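PDB 6I8X: fatty acid-binding protein homolog from Ascaris suum, which binds fatty acids inside its beta-barrel and may sequester potentially toxic fatty acids and their peroxidation products or help maintain the eggshell lipid layer. Local coordinates for residues E23-Y28 against V140-Y145; F17-D22 against A45-K50; T105-H110 against V119-Y124; N66-K71 against E87-T92. One frame throughout, in Å; residues are numbered along the deposited sequence.

Interaction 1 of 4, residues E23-Y28 against V140-Y145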
# COMPACT_ATOMS: atom_id res chain seq x y z
N GLU A 23 5.25 -14.29 3.32
CA GLU A 23 5.65 -15.08 4.49
C GLU A 23 4.66 -14.76 5.57
O GLU A 23 4.43 -13.58 5.84
CB GLU A 23 7.03 -14.62 4.99
CG GLU A 23 8.23 -15.14 4.21
CD GLU A 23 9.54 -14.40 4.44
OE1 GLU A 23 10.47 -14.58 3.62
OE2 GLU A 23 9.64 -13.61 5.42
N ASN A 24 4.07 -15.80 6.21
CA ASN A 24 3.15 -15.66 7.34
C ASN A 24 1.89 -14.82 7.06
O ASN A 24 1.31 -14.24 7.99
CB ASN A 24 3.92 -15.10 8.58
CG ASN A 24 3.34 -15.56 9.91
OD1 ASN A 24 2.85 -16.69 10.05
ND2 ASN A 24 3.31 -14.67 10.88
N PHE A 25 1.45 -14.74 5.78
CA PHE A 25 0.25 -13.93 5.47
C PHE A 25 -1.03 -14.51 6.08
O PHE A 25 -1.88 -13.75 6.53
CB PHE A 25 0.10 -13.66 3.95
CG PHE A 25 -0.89 -12.57 3.57
CD1 PHE A 25 -0.94 -11.37 4.27
CD2 PHE A 25 -1.72 -12.73 2.46
CE1 PHE A 25 -1.84 -10.36 3.90
CE2 PHE A 25 -2.62 -11.71 2.08
CZ PHE A 25 -2.66 -10.53 2.80
N ASP A 26 -1.14 -15.84 6.17
CA ASP A 26 -2.30 -16.52 6.75
C ASP A 26 -2.53 -16.19 8.23
O ASP A 26 -3.66 -15.87 8.61
CB ASP A 26 -2.23 -18.04 6.56
CG ASP A 26 -3.50 -18.71 7.00
OD1 ASP A 26 -4.44 -18.77 6.20
OD2 ASP A 26 -3.57 -19.14 8.19
N GLU A 27 -1.51 -16.31 9.07
CA GLU A 27 -1.67 -16.01 10.50
C GLU A 27 -2.00 -14.53 10.72
O GLU A 27 -2.76 -14.21 11.63
CB GLU A 27 -0.44 -16.47 11.33
CG GLU A 27 -0.76 -16.78 12.79
CD GLU A 27 -1.88 -17.76 13.13
OE1 GLU A 27 -2.16 -18.67 12.32
OE2 GLU A 27 -2.47 -17.61 14.22
N TYR A 28 -1.45 -13.65 9.86
CA TYR A 28 -1.72 -12.22 9.89
C TYR A 28 -3.20 -11.97 9.61
O TYR A 28 -3.80 -11.18 10.32
CB TYR A 28 -0.85 -11.44 8.88
CG TYR A 28 -1.37 -10.03 8.65
CD1 TYR A 28 -1.07 -9.00 9.54
CD2 TYR A 28 -2.24 -9.74 7.60
CE1 TYR A 28 -1.56 -7.71 9.35
CE2 TYR A 28 -2.77 -8.47 7.42
CZ TYR A 28 -2.40 -7.45 8.28
OH TYR A 28 -2.90 -6.19 8.08
N VAL A 140 1.40 -10.18 15.29
CA VAL A 140 1.60 -11.09 14.15
C VAL A 140 2.09 -10.30 12.91
O VAL A 140 1.36 -9.46 12.41
CB VAL A 140 0.34 -11.98 13.86
CG1 VAL A 140 0.55 -12.83 12.62
CG2 VAL A 140 -0.01 -12.86 15.07
N SER A 141 3.34 -10.58 12.45
CA SER A 141 3.98 -9.90 11.32
C SER A 141 3.97 -10.73 10.03
O SER A 141 3.99 -11.96 10.09
CB SER A 141 5.43 -9.53 11.65
OG SER A 141 5.46 -8.47 12.59
N THR A 142 3.97 -10.04 8.88
CA THR A 142 3.97 -10.62 7.54
C THR A 142 4.75 -9.72 6.56
O THR A 142 4.79 -8.51 6.74
CB THR A 142 2.53 -10.94 7.06
OG1 THR A 142 2.61 -11.63 5.82
CG2 THR A 142 1.65 -9.68 6.88
N SER A 143 5.39 -10.34 5.55
CA SER A 143 6.13 -9.67 4.47
C SER A 143 5.60 -10.22 3.16
O SER A 143 5.43 -11.43 3.04
CB SER A 143 7.63 -9.94 4.58
OG SER A 143 8.14 -9.17 5.64
N ARG A 144 5.30 -9.35 2.19
CA ARG A 144 4.77 -9.72 0.86
C ARG A 144 5.79 -9.15 -0.11
O ARG A 144 6.16 -7.98 0.02
CB ARG A 144 3.38 -9.07 0.63
CG ARG A 144 2.30 -9.42 1.68
CD ARG A 144 1.36 -10.51 1.18
NE ARG A 144 0.27 -9.95 0.41
CZ ARG A 144 -0.53 -10.63 -0.40
NH1 ARG A 144 -0.37 -11.94 -0.56
NH2 ARG A 144 -1.51 -10.02 -1.05
N TYR A 145 6.25 -9.99 -1.05
CA TYR A 145 7.31 -9.70 -2.02
C TYR A 145 6.75 -9.46 -3.43
O TYR A 145 6.15 -10.34 -4.01
CB TYR A 145 8.39 -10.83 -1.99
CG TYR A 145 9.01 -10.98 -0.62
CD1 TYR A 145 8.39 -11.75 0.37
CD2 TYR A 145 10.17 -10.30 -0.27
CE1 TYR A 145 8.92 -11.83 1.66
CE2 TYR A 145 10.72 -10.40 1.01
CZ TYR A 145 10.09 -11.16 1.97
OH TYR A 145 10.62 -11.27 3.23

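Interaction 2 of 4, residues F17-D22 against A45-K50. With VCA (vaccenic acid), chain C; EDO (1,2-ethanediol), chain G.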
# COMPACT_ATOMS: atom_id res chain seq x y z
N PHE A 17 4.99 -3.36 -9.81
CA PHE A 17 5.49 -4.44 -8.95
C PHE A 17 4.44 -5.54 -8.85
O PHE A 17 3.30 -5.30 -8.49
CB PHE A 17 5.84 -3.86 -7.55
CG PHE A 17 6.87 -2.75 -7.54
CD1 PHE A 17 8.23 -3.03 -7.38
CD2 PHE A 17 6.48 -1.41 -7.60
CE1 PHE A 17 9.16 -2.00 -7.27
CE2 PHE A 17 7.43 -0.38 -7.52
CZ PHE A 17 8.76 -0.69 -7.37
N LYS A 18 4.83 -6.74 -9.21
CA LYS A 18 3.92 -7.90 -9.20
C LYS A 18 4.16 -8.81 -7.99
O LYS A 18 5.27 -9.31 -7.81
CB LYS A 18 4.04 -8.68 -10.55
CG LYS A 18 3.11 -9.90 -10.64
CD LYS A 18 3.42 -10.79 -11.85
CE LYS A 18 4.51 -11.83 -11.61
NZ LYS A 18 4.11 -12.91 -10.65
N LEU A 19 3.10 -9.10 -7.22
CA LEU A 19 3.14 -10.04 -6.09
C LEU A 19 3.61 -11.44 -6.56
O LEU A 19 2.99 -12.07 -7.43
CB LEU A 19 1.76 -10.13 -5.40
CG LEU A 19 1.64 -11.20 -4.28
CD1 LEU A 19 2.48 -10.82 -3.02
CD2 LEU A 19 0.20 -11.43 -3.93
N GLU A 20 4.71 -11.91 -5.94
CA GLU A 20 5.37 -13.18 -6.25
C GLU A 20 5.26 -14.21 -5.11
O GLU A 20 5.08 -15.38 -5.38
CB GLU A 20 6.86 -12.89 -6.54
CG GLU A 20 7.28 -13.35 -7.92
CD GLU A 20 8.77 -13.43 -8.21
OE1 GLU A 20 9.57 -13.65 -7.27
OE2 GLU A 20 9.12 -13.33 -9.41
N ARG A 21 5.42 -13.78 -3.86
CA ARG A 21 5.41 -14.62 -2.67
C ARG A 21 5.26 -13.78 -1.42
O ARG A 21 5.44 -12.58 -1.46
CB ARG A 21 6.70 -15.50 -2.57
CG ARG A 21 8.00 -14.72 -2.41
CD ARG A 21 9.17 -15.64 -2.16
NE ARG A 21 10.41 -14.90 -1.89
CZ ARG A 21 10.88 -14.63 -0.67
NH1 ARG A 21 10.23 -15.03 0.41
NH2 ARG A 21 12.02 -13.95 -0.53
N ASP A 22 4.96 -14.41 -0.31
CA ASP A 22 4.81 -13.78 0.99
C ASP A 22 5.23 -14.76 2.07
O ASP A 22 5.55 -15.90 1.78
CB ASP A 22 3.37 -13.28 1.18
CG ASP A 22 2.27 -14.30 0.92
OD1 ASP A 22 2.54 -15.51 1.06
OD2 ASP A 22 1.14 -13.90 0.67
N ALA A 45 -4.92 -14.36 -4.27
CA ALA A 45 -5.22 -13.46 -5.37
C ALA A 45 -3.96 -12.76 -5.91
O ALA A 45 -3.07 -12.39 -5.13
CB ALA A 45 -6.20 -12.42 -4.93
N GLY A 46 -3.94 -12.58 -7.24
CA GLY A 46 -2.88 -11.88 -7.96
C GLY A 46 -2.97 -10.40 -7.64
O GLY A 46 -4.08 -9.85 -7.57
N VAL A 47 -1.82 -9.76 -7.37
CA VAL A 47 -1.73 -8.33 -7.05
C VAL A 47 -0.60 -7.68 -7.86
O VAL A 47 0.52 -8.20 -7.96
CB VAL A 47 -1.59 -8.03 -5.51
CG1 VAL A 47 -1.53 -6.52 -5.23
CG2 VAL A 47 -2.71 -8.68 -4.69
N THR A 48 -0.92 -6.55 -8.47
CA THR A 48 0.01 -5.72 -9.20
C THR A 48 -0.13 -4.31 -8.61
O THR A 48 -1.22 -3.74 -8.61
CB THR A 48 -0.25 -5.74 -10.71
OG1 THR A 48 0.07 -7.03 -11.22
CG2 THR A 48 0.59 -4.70 -11.43
N LYS A 49 0.98 -3.76 -8.13
CA LYS A 49 1.02 -2.42 -7.57
C LYS A 49 1.69 -1.49 -8.54
O LYS A 49 2.65 -1.87 -9.19
CB LYS A 49 1.73 -2.40 -6.20
CG LYS A 49 0.87 -2.98 -5.09
CD LYS A 49 1.56 -2.88 -3.73
CE LYS A 49 0.78 -3.58 -2.65
NZ LYS A 49 -0.33 -2.78 -2.14
N LYS A 50 1.15 -0.29 -8.70
CA LYS A 50 1.72 0.70 -9.62
C LYS A 50 1.83 1.99 -8.90
O LYS A 50 0.89 2.41 -8.26
CB LYS A 50 0.88 0.87 -10.90
CG LYS A 50 0.86 -0.33 -11.80
CD LYS A 50 0.10 -0.03 -13.11
CE LYS A 50 0.20 -1.17 -14.08
NZ LYS A 50 -0.75 -1.01 -15.22
O2 VCA C . -2.44 -4.42 -0.57
C1 VCA C . -2.47 -5.69 -0.93
O1 VCA C . -1.65 -6.18 -1.66
C2 VCA C . -3.61 -6.47 -0.35
C3 VCA C . -4.24 -7.51 -1.28
C4 VCA C . -5.59 -7.99 -0.78
C5 VCA C . -6.20 -9.12 -1.58
C6 VCA C . -7.06 -8.67 -2.74
C7 VCA C . -7.50 -9.81 -3.63
C8 VCA C . -8.69 -10.63 -3.18
C9 VCA C . -10.04 -10.03 -3.52
C10 VCA C . -11.21 -10.81 -2.94
C11 VCA C . -12.41 -9.97 -2.63
C12 VCA C . -12.50 -9.07 -1.66
C13 VCA C . -11.42 -8.71 -0.69
C14 VCA C . -11.90 -7.83 0.47
C15 VCA C . -10.85 -7.59 1.55
C16 VCA C . -9.56 -6.94 1.08
C17 VCA C . -8.59 -6.65 2.21
C18 VCA C . -7.48 -5.71 1.81
C1 EDO G . -1.17 -6.66 -14.58
O1 EDO G . -2.13 -7.25 -13.71
C2 EDO G . -0.06 -7.64 -15.03
O2 EDO G . 1.18 -7.36 -14.37
O HOH W 1 0.55 -11.62 -8.56

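Interaction 3 of 4, residues T105-H110 against V119-Y124. With EDO (1,2-ethanediol), chain H.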
# COMPACT_ATOMS: atom_id res chain seq x y z
N THR A 105 12.01 3.99 3.33
CA THR A 105 10.75 3.56 3.94
C THR A 105 9.51 4.38 3.56
O THR A 105 9.30 5.49 4.06
CB THR A 105 10.89 3.51 5.48
OG1 THR A 105 12.12 2.88 5.83
CG2 THR A 105 9.73 2.79 6.16
N LEU A 106 8.63 3.76 2.79
CA LEU A 106 7.35 4.36 2.44
C LEU A 106 6.26 3.73 3.34
O LEU A 106 6.21 2.52 3.49
CB LEU A 106 7.06 4.13 0.95
CG LEU A 106 5.65 4.41 0.41
CD1 LEU A 106 5.38 5.90 0.33
CD2 LEU A 106 5.51 3.83 -1.00
N THR A 107 5.44 4.57 3.97
CA THR A 107 4.33 4.10 4.80
C THR A 107 3.00 4.44 4.11
O THR A 107 2.95 5.33 3.26
CB THR A 107 4.43 4.59 6.25
OG1 THR A 107 4.13 5.98 6.30
CG2 THR A 107 5.77 4.26 6.90
N GLU A 108 1.95 3.69 4.45
CA GLU A 108 0.61 3.86 3.92
C GLU A 108 -0.32 3.53 5.08
O GLU A 108 -0.39 2.38 5.53
CB GLU A 108 0.39 2.91 2.72
CG GLU A 108 -1.00 2.97 2.09
CD GLU A 108 -1.27 1.94 0.99
OE1 GLU A 108 -0.30 1.30 0.51
OE2 GLU A 108 -2.44 1.80 0.59
N THR A 109 -0.99 4.55 5.58
CA THR A 109 -1.87 4.43 6.72
C THR A 109 -3.32 4.53 6.27
O THR A 109 -3.68 5.43 5.51
CB THR A 109 -1.46 5.48 7.77
OG1 THR A 109 -0.05 5.37 7.98
CG2 THR A 109 -2.22 5.31 9.12
N HIS A 110 -4.14 3.58 6.74
CA HIS A 110 -5.57 3.51 6.47
C HIS A 110 -6.32 3.67 7.77
O HIS A 110 -5.96 3.06 8.79
CB HIS A 110 -5.97 2.18 5.83
CG HIS A 110 -5.45 1.99 4.43
ND1 HIS A 110 -6.31 1.69 3.38
CD2 HIS A 110 -4.19 2.02 3.97
CE1 HIS A 110 -5.54 1.58 2.31
NE2 HIS A 110 -4.26 1.78 2.61
N VAL A 119 -7.23 1.67 12.71
CA VAL A 119 -6.06 2.37 12.16
C VAL A 119 -4.96 1.35 11.91
O VAL A 119 -4.57 0.62 12.83
CB VAL A 119 -5.56 3.51 13.09
CG1 VAL A 119 -4.29 4.17 12.54
CG2 VAL A 119 -6.64 4.56 13.32
N GLU A 120 -4.44 1.31 10.67
CA GLU A 120 -3.37 0.39 10.31
C GLU A 120 -2.38 1.00 9.31
O GLU A 120 -2.79 1.56 8.29
CB GLU A 120 -3.93 -0.94 9.79
CG GLU A 120 -2.83 -1.88 9.35
CD GLU A 120 -3.15 -3.35 9.22
OE1 GLU A 120 -4.23 -3.67 8.68
OE2 GLU A 120 -2.29 -4.17 9.59
N THR A 121 -1.07 0.83 9.60
CA THR A 121 0.03 1.27 8.75
C THR A 121 0.75 0.10 8.05
O THR A 121 1.11 -0.89 8.71
CB THR A 121 1.00 2.16 9.56
OG1 THR A 121 0.25 3.23 10.15
CG2 THR A 121 2.14 2.74 8.70
N TYR A 122 0.97 0.24 6.73
CA TYR A 122 1.74 -0.72 5.90
C TYR A 122 3.06 -0.05 5.53
O TYR A 122 3.09 1.14 5.24
CB TYR A 122 1.00 -1.13 4.62
CG TYR A 122 -0.43 -1.57 4.85
CD1 TYR A 122 -0.72 -2.68 5.64
CD2 TYR A 122 -1.49 -0.84 4.34
CE1 TYR A 122 -2.03 -3.09 5.86
CE2 TYR A 122 -2.82 -1.22 4.58
CZ TYR A 122 -3.08 -2.35 5.33
OH TYR A 122 -4.38 -2.75 5.54
N GLU A 123 4.14 -0.82 5.54
CA GLU A 123 5.48 -0.34 5.25
C GLU A 123 6.03 -0.97 3.97
O GLU A 123 5.90 -2.18 3.79
CB GLU A 123 6.35 -0.67 6.47
CG GLU A 123 7.82 -0.33 6.36
CD GLU A 123 8.66 -0.85 7.51
OE1 GLU A 123 8.14 -0.91 8.66
OE2 GLU A 123 9.83 -1.21 7.27
N TYR A 124 6.64 -0.16 3.09
CA TYR A 124 7.24 -0.64 1.86
C TYR A 124 8.71 -0.35 1.85
O TYR A 124 9.13 0.76 2.19
CB TYR A 124 6.62 -0.05 0.61
CG TYR A 124 5.15 -0.30 0.42
CD1 TYR A 124 4.70 -1.36 -0.37
CD2 TYR A 124 4.19 0.60 0.89
CE1 TYR A 124 3.35 -1.53 -0.67
CE2 TYR A 124 2.84 0.43 0.62
CZ TYR A 124 2.42 -0.64 -0.16
OH TYR A 124 1.09 -0.80 -0.47
C1 EDO H . 4.13 -2.75 10.48
O1 EDO H . 4.25 -1.59 9.67
C2 EDO H . 5.26 -3.76 10.15
O2 EDO H . 6.51 -3.09 10.15

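Interaction 4 of 4, residues N66-K71 against E87-T92. With VCA (vaccenic acid), chain C; TAM (tris(hydroxyethyl)aminomethane), chain L.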
# COMPACT_ATOMS: atom_id res chain seq x y z
N ASN A 66 -3.76 -0.42 -7.07
CA ASN A 66 -3.72 -1.79 -6.58
C ASN A 66 -4.62 -2.53 -7.53
O ASN A 66 -5.83 -2.30 -7.51
CB ASN A 66 -4.29 -1.91 -5.17
CG ASN A 66 -3.28 -1.76 -4.10
OD1 ASN A 66 -2.26 -2.43 -4.08
ND2 ASN A 66 -3.58 -0.91 -3.14
N LEU A 67 -4.04 -3.35 -8.41
CA LEU A 67 -4.77 -4.15 -9.39
C LEU A 67 -4.77 -5.59 -8.91
O LEU A 67 -3.71 -6.18 -8.75
CB LEU A 67 -4.14 -4.02 -10.81
CG LEU A 67 -3.91 -2.58 -11.34
CD1 LEU A 67 -3.28 -2.60 -12.72
CD2 LEU A 67 -5.24 -1.75 -11.35
N THR A 68 -5.95 -6.12 -8.58
CA THR A 68 -6.05 -7.51 -8.10
C THR A 68 -6.98 -8.30 -8.99
O THR A 68 -7.55 -7.73 -9.92
CB THR A 68 -6.37 -7.62 -6.57
OG1 THR A 68 -7.78 -7.63 -6.38
CG2 THR A 68 -5.71 -6.50 -5.71
N THR A 69 -7.11 -9.61 -8.75
CA THR A 69 -8.00 -10.55 -9.45
C THR A 69 -9.43 -10.01 -9.49
O THR A 69 -10.09 -10.10 -10.54
CB THR A 69 -7.93 -11.92 -8.77
OG1 THR A 69 -6.58 -12.39 -8.80
CG2 THR A 69 -8.87 -12.94 -9.38
N LYS A 70 -9.89 -9.39 -8.39
CA LYS A 70 -11.24 -8.86 -8.36
C LYS A 70 -11.27 -7.32 -8.24
O LYS A 70 -11.25 -6.63 -9.27
CB LYS A 70 -12.09 -9.58 -7.29
CG LYS A 70 -12.56 -10.95 -7.77
CD LYS A 70 -13.56 -10.77 -8.97
CE LYS A 70 -14.05 -12.08 -9.47
NZ LYS A 70 -14.86 -11.94 -10.69
N LYS A 71 -11.28 -6.78 -7.04
CA LYS A 71 -11.31 -5.35 -6.77
C LYS A 71 -10.02 -4.65 -7.16
O LYS A 71 -8.94 -5.15 -6.87
CB LYS A 71 -11.58 -5.14 -5.25
CG LYS A 71 -11.84 -3.70 -4.80
CD LYS A 71 -13.09 -3.11 -5.40
CE LYS A 71 -13.36 -1.73 -4.87
NZ LYS A 71 -14.57 -1.18 -5.51
N GLU A 87 -12.01 4.97 -1.85
CA GLU A 87 -12.45 3.61 -1.72
C GLU A 87 -11.21 2.70 -1.66
O GLU A 87 -10.27 2.85 -2.46
CB GLU A 87 -13.38 3.22 -2.89
CG GLU A 87 -13.98 1.83 -2.74
CD GLU A 87 -15.01 1.43 -3.77
OE1 GLU A 87 -14.74 1.57 -4.98
OE2 GLU A 87 -16.07 0.89 -3.37
N ALA A 88 -11.23 1.76 -0.69
CA ALA A 88 -10.16 0.80 -0.50
C ALA A 88 -10.59 -0.56 -1.07
O ALA A 88 -11.71 -0.66 -1.61
CB ALA A 88 -9.79 0.69 0.97
N LEU A 89 -9.70 -1.57 -1.01
CA LEU A 89 -9.89 -2.92 -1.56
C LEU A 89 -11.05 -3.72 -0.93
O LEU A 89 -11.55 -4.65 -1.55
CB LEU A 89 -8.58 -3.74 -1.49
CG LEU A 89 -7.48 -3.36 -2.50
CD1 LEU A 89 -6.19 -4.05 -2.13
CD2 LEU A 89 -7.89 -3.69 -3.94
N ASP A 90 -11.51 -3.31 0.26
CA ASP A 90 -12.62 -3.91 0.96
C ASP A 90 -13.96 -3.30 0.50
O ASP A 90 -15.01 -3.65 1.05
CB ASP A 90 -12.41 -3.79 2.48
CG ASP A 90 -12.31 -2.37 3.04
OD1 ASP A 90 -12.34 -1.41 2.25
OD2 ASP A 90 -12.22 -2.24 4.29
N SER A 91 -13.92 -2.39 -0.51
CA SER A 91 -15.05 -1.66 -1.12
C SER A 91 -15.70 -0.64 -0.19
O SER A 91 -16.86 -0.25 -0.40
CB SER A 91 -16.10 -2.61 -1.71
OG SER A 91 -15.57 -3.28 -2.84
N THR A 92 -14.94 -0.17 0.80
CA THR A 92 -15.41 0.85 1.73
C THR A 92 -14.50 2.09 1.62
O THR A 92 -13.42 2.02 1.04
CB THR A 92 -15.47 0.29 3.18
OG1 THR A 92 -14.13 0.11 3.68
CG2 THR A 92 -16.27 -1.02 3.30
O2 VCA C . -2.44 -4.42 -0.57
C1 VCA C . -2.47 -5.69 -0.93
O1 VCA C . -1.65 -6.18 -1.66
C2 VCA C . -3.61 -6.47 -0.35
C3 VCA C . -4.24 -7.51 -1.28
C4 VCA C . -5.59 -7.99 -0.78
C5 VCA C . -6.20 -9.12 -1.58
C6 VCA C . -7.06 -8.67 -2.74
C7 VCA C . -7.50 -9.81 -3.63
C8 VCA C . -8.69 -10.63 -3.18
C9 VCA C . -10.04 -10.03 -3.52
C10 VCA C . -11.21 -10.81 -2.94
C11 VCA C . -12.41 -9.97 -2.63
C12 VCA C . -12.50 -9.07 -1.66
C13 VCA C . -11.42 -8.71 -0.69
C14 VCA C . -11.90 -7.83 0.47
C15 VCA C . -10.85 -7.59 1.55
C16 VCA C . -9.56 -6.94 1.08
C17 VCA C . -8.59 -6.65 2.21
C18 VCA C . -7.48 -5.71 1.81
C TAM L . -18.89 -13.49 -12.21
C1 TAM L . -19.58 -14.79 -11.65
C2 TAM L . -17.76 -13.89 -13.16
C3 TAM L . -19.92 -12.63 -13.05
C4 TAM L . -19.13 -15.31 -10.30
C5 TAM L . -16.72 -14.87 -12.66
C6 TAM L . -19.71 -11.13 -13.05
N TAM L . -18.26 -12.76 -11.09
O4 TAM L . -19.40 -14.36 -9.30
O5 TAM L . -16.05 -14.35 -11.54
O6 TAM L . -18.34 -10.75 -12.96

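Interaction 1 of 4, residues E23-Y28 against V140-Y145
Glu23 meets Ser143 as the last antiparallel, hydrogen-bonded pair before the first segment leaves the sheet: Glu23 N donates to Ser143 O at 2.9 Å, while the return bond from Ser143 N to Glu23 O is long and weak. That carbonyl is gripped a second time by a side chain, Thr142 OG1 donating to Glu23 O at 2.7 Å from 31° out of the carbonyl plane. The carboxylate of Glu23 runs on to the hydroxyl of Tyr145, a weak bond, and also pairs with Arg21. At Asn24 the chain turns into the helix. This residue holds the N-cap position yet spends its amide on the strand, ND2 donating almost straight to Ser141 O at 2.9 Å with the acceptor close to the amide plane. Phe25 then offers a ring face to Arg144. Bends at chi2 (-100°) and chi3 fold the arginine over the ring, so that CD and the guanidinium both lie on one face; the flat groups stack with centres 3.9 Å apart and planes 17° from parallel, a cation-pi contact. Arg144 NH1 is also salt-bridged to Asp22. One turn on, Val140 CG1 packs against the backbone of Glu27 and Tyr28, 3.5 Å from Tyr28 N, and Thr142 CG2 sits over the Tyr28 ring in a CH-pi contact. The start of helix 25-31 is thus packed against strand 140-148, with Phe25 and Tyr28 reaching Met135 of the adjacent strand 130-137 and Phe25 touching Ile42 of helix 36-43.

Interaction 2 of 4, residues F17-D22 against A45-K50
Phe17 and Lys49 form an antiparallel hydrogen-bonded pair, Phe17 N to Lys49 O and Lys49 N to Phe17 O both measuring 2.8 Å. Lys18 and Thr48 follow as a non-hydrogen-bonded pair, and Leu19 N then donates to Val47 O. Here the side chains join in: the two pack together, Leu19 CB lying 4.0 Å from Val47 CB, while Leu19 CD2 reaches the carbonyl of Ala45. The return bond of this pair is not made directly: a water donates to Leu19 O at 2.7 Å and accepts from Val47 N at 3.2 Å. On its other side strand 15-23 pairs with strand 140-148, where Glu20 and Arg21 both face Tyr145 in a classic beta bulge. Segment 45-50 also touches the lipid. Ala45 CB meets the vaccenic acid chain at C7, Val47 CG1 comes within 3.6 Å of its O1, and Lys49 NZ donates to its O2 at 3.1 Å. The lysine chain runs straight through chi3 and swings only at its last bond (chi4 -81°), which carries NZ to the carboxylate. The outer shell is formed by Asn66 OD1 and Tyr124 OH, both hydrogen-bonded to NZ, which position the ammonium from outside the pair. In this calycin barrel, then, ordinary strand pairing fixes the root of a charged side chain whose tip is gripped three ways. An ammonium so placed would be expected to favour the ionised form of the fatty acid.

Interaction 3 of 4, residues T105-H110 against V119-Y124
Glu108 and Tyr124 make the tightest part of this contact, on the face that looks into the barrel. Tyr124 OH donates to Glu108 OE1 at 2.7 Å, meeting the oxygen nearly along its C-O axis; carboxylate and ring are almost coplanar, the oxygen lying at the ring's edge. The glutamate is extended from its root (chi1 179°), which brings its second oxygen within reach of a neighbour on its own strand: His110 NE2 donates to Glu108 OE2 at 2.7 Å, in the imidazole plane but from above the carboxylate. Both oxygens of this buried acid are therefore satisfied, and the histidine is held again by His94 at ND1. Tyr122 turns its edge toward the His110 face, an offset edge-to-face pair with centroids 5.4 Å apart. Leu106 runs alongside Tyr124, Leu106 CD2 to Tyr124 CD2 at 4.0 Å. Strands 105-112 and 119-127 form a beta hairpin of the fatty-acid-binding barrel, and the paired side chains alternate between its two faces. The outward face is looser and more open to solvent. Thr109 and Thr121 cross obliquely, Thr109 OG1 and Thr121 OG1 hydrogen-bonded at 3.1 Å, and Thr121 CG2 rests on Thr107 CB at 3.8 Å. Farther along, Thr105 CG2 rests against Glu123 CG at 3.7 Å, while an ethanediol molecule, probably from the crystallisation liquor, binds weakly to Glu123 OE1 and Thr121 O.

Interaction 4 of 4, residues N66-K71 against E87-T92
The amide of Asn66 has Leu89 CD1 over one of its faces, 4.2 Å from Asn66 CG, while its OD1 is taken by Lys49. The carboxylate of Glu87 is likewise met from above its plane: Lys71 NZ comes in 2.8 Å from Glu87 OE1, a salt bridge whose hydrogen bond is weak. Two inter-strand turns of the barrel meet here, one after strand 62-68 and one after strand 84-87, and in fatty-acid-binding proteins these belong to the portal region. The second is a type I turn from Ala88 to Ser91, followed by an Asx turn, Thr92 N donating to Asp90 OD1, which Thr92 OG1 also reaches from the same face. Lys71 spans the gap. A bend at chi2 (64°) lays its chain against the turn, Lys71 CG 3.4 Å from Leu89 O and Lys71 CE 3.4 Å from Ser91 OG. Leu89 itself lines the pocket, with CD1 beside the head end of the vaccenic acid and CD2 tip to tip with Thr68 CG2. The hydroxyl of Thr68, its OG1 3.5 Å from C7 of the lipid, donates back to its own segment, Thr68 OG1 to Lys71 O at 2.8 Å.

In the fold
Interactions 1, 2 and 4 contribute residues to the vaccenic acid pocket, and interaction 3 lies close by, its Tyr124 side chain about 5 Å from the lipid. Lys49 of interaction 2 is the meeting point: its NZ lies 2.8 Å from Asn66 OD1 of interaction 4 and 3.0 Å from Tyr124 OH of interaction 3, although the centres of interactions 2 and 3 are about 17 Å apart. Interactions 2 and 4 lie on the neighbouring strands 47-53 and 62-68, with Thr48 N 2.8 Å from Leu67 O. Interaction 1 is tied to interaction 2 by Arg144 NH1 and Asp22 OD2, at 2.8 Å, and to interaction 3 by Tyr28 OH and Glu120 OE2, at 2.6 Å.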